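Local coordinates for protein DUF199/WhiA (Thermotoga maritima, PDB 3HYI), which probably takes part in cell division and chromosome segregation, binding DNA and joining a degenerate LAGLIDADG homing endonuclease domain to a helix-turn-helix domain, at residues 219-222 with 223-227. Residues are numbered along the deposited sequence; the frame is centred on the assembly and turned at random.
Sequences IRTA and NSTAR
Thr225 grips the carbonyl of Thr221 twice, a compact example of how a threonine inside a helix satisfies its own hydroxyl. Its backbone N donates to Thr221 O at 3.0 Å, nearly straight at 167°, while its OG1 donates to the same oxygen, Thr221 O, at 2.8 Å. The two donors arrive from opposite faces of the carbonyl plane, each tilted moderately, by about 30°, from it. The torsion makes this possible: with chi1 at -54°, OG1 stands beside the backbone N and hangs back over the preceding turn, and CG2 takes the place anti to that nitrogen. A valine here would probably leave Thr221 O with the amide alone, its second donor replaced by a methyl group. Thr221 likewise turns its own hydroxyl back one turn, OG1 bonding to Asn217 O.

The other backbone bonds follow the same i to i+4 spacing, from Asn223 N to Ile219 O (2.9 Å), from Ser224 N to Arg220 O and from Ala226 N to Ala222 O. Water enters at one of these carbonyls: it donates to Arg220 O at 2.7 Å and also hydrogen-bonds Ser224 OG, 3.2 Å away, bridging successive turns.

Van der Waals contact is slight. Ile219 and Asn223 run side by side, the CG2 methyl of Ile219 lying 3.5 Å from ND2 of Asn223.

Regular i to i+4 bonding, with a threonine hydroxyl folded back on the preceding turn, is a familiar alpha-helical pattern; here it lies on a largely exposed part of the long helix 207-238, ahead of WhiA's predicted helix-turn-helix motif.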
loop_
_atom_site.group_PDB
_atom_site.type_symbol
_atom_site.label_atom_id
_atom_site.label_comp_id
_atom_site.label_asym_id
_atom_site.label_seq_id
_atom_site.Cartn_x
_atom_site.Cartn_y
_atom_site.Cartn_z
ATOM N N ILE A 219 0.643 -32.510 -17.618
ATOM C CA ILE A 219 0.058 -33.847 -17.745
ATOM C C ILE A 219 -1.295 -33.788 -18.467
ATOM O O ILE A 219 -1.574 -34.626 -19.323
ATOM C CB ILE A 219 -0.109 -34.535 -16.362
ATOM C CG1 ILE A 219 1.256 -34.826 -15.729
ATOM C CG2 ILE A 219 -0.889 -35.838 -16.488
ATOM C CD1 ILE A 219 2.119 -35.791 -16.519
ATOM N N ARG A 220 -2.125 -32.806 -18.117
ATOM C CA ARG A 220 -3.397 -32.575 -18.818
ATOM C C ARG A 220 -3.179 -32.357 -20.314
ATOM O O ARG A 220 -3.819 -33.007 -21.141
ATOM C CB ARG A 220 -4.147 -31.367 -18.235
ATOM C CG ARG A 220 -5.313 -31.729 -17.336
ATOM C CD ARG A 220 -6.119 -30.498 -16.947
ATOM N NE ARG A 220 -5.361 -29.607 -16.069
ATOM C CZ ARG A 220 -5.160 -29.806 -14.765
ATOM N NH1 ARG A 220 -5.657 -30.875 -14.146
ATOM N NH2 ARG A 220 -4.452 -28.924 -14.073
ATOM N N THR A 221 -2.277 -31.436 -20.640
ATOM C CA THR A 221 -1.957 -31.080 -22.024
ATOM C C THR A 221 -1.409 -32.272 -22.820
ATOM O O THR A 221 -1.786 -32.476 -23.974
ATOM C CB THR A 221 -0.932 -29.917 -22.067
ATOM O OG1 THR A 221 -1.511 -28.747 -21.475
ATOM C CG2 THR A 221 -0.512 -29.599 -23.496
ATOM N N ALA A 222 -0.526 -33.050 -22.198
ATOM C CA ALA A 222 0.064 -34.229 -22.841
ATOM C C ALA A 222 -0.972 -35.327 -23.090
ATOM O O ALA A 222 -0.987 -35.937 -24.161
ATOM C CB ALA A 222 1.219 -34.774 -22.005
ATOM N N ASN A 223 -1.823 -35.581 -22.095
ATOM C CA ASN A 223 -2.893 -36.577 -22.221
ATOM C C ASN A 223 -3.912 -36.200 -23.301
ATOM O O ASN A 223 -4.391 -37.066 -24.032
ATOM C CB ASN A 223 -3.616 -36.780 -20.881
ATOM C CG ASN A 223 -2.738 -37.448 -19.823
ATOM O OD1 ASN A 223 -1.679 -38.001 -20.126
ATOM N ND2 ASN A 223 -3.182 -37.395 -18.570
ATOM N N SER A 224 -4.236 -34.911 -23.388
ATOM C CA SER A 224 -5.129 -34.395 -24.431
ATOM C C SER A 224 -4.533 -34.600 -25.816
ATOM O O SER A 224 -5.181 -35.158 -26.701
ATOM C CB SER A 224 -5.410 -32.904 -24.225
ATOM O OG SER A 224 -6.437 -32.706 -23.273
ATOM N N THR A 225 -3.300 -34.137 -25.993
ATOM C CA THR A 225 -2.601 -34.258 -27.272
ATOM C C THR A 225 -2.507 -35.712 -27.733
ATOM O O THR A 225 -2.725 -36.003 -28.907
ATOM C CB THR A 225 -1.185 -33.651 -27.200
ATOM O OG1 THR A 225 -1.272 -32.302 -26.726
ATOM C CG2 THR A 225 -0.521 -33.658 -28.571
ATOM N N ALA A 226 -2.195 -36.617 -26.807
ATOM C CA ALA A 226 -2.118 -38.048 -27.115
ATOM C C ALA A 226 -3.476 -38.586 -27.562
ATOM O O ALA A 226 -3.566 -39.431 -28.452
ATOM C CB ALA A 226 -1.622 -38.826 -25.901
ATOM N N ARG A 227 -4.521 -38.072 -26.924
ATOM C CA ARG A 227 -5.903 -38.445 -27.195
ATOM C C ARG A 227 -6.366 -37.923 -28.552
ATOM O O ARG A 227 -7.176 -38.561 -29.226
ATOM C CB ARG A 227 -6.789 -37.858 -26.095
ATOM C CG ARG A 227 -8.026 -38.645 -25.753
ATOM C CD ARG A 227 -8.528 -38.266 -24.359
ATOM N NE ARG A 227 -9.734 -37.441 -24.408
HETATM O O HOH W 1 -6.174 -34.183 -20.467
#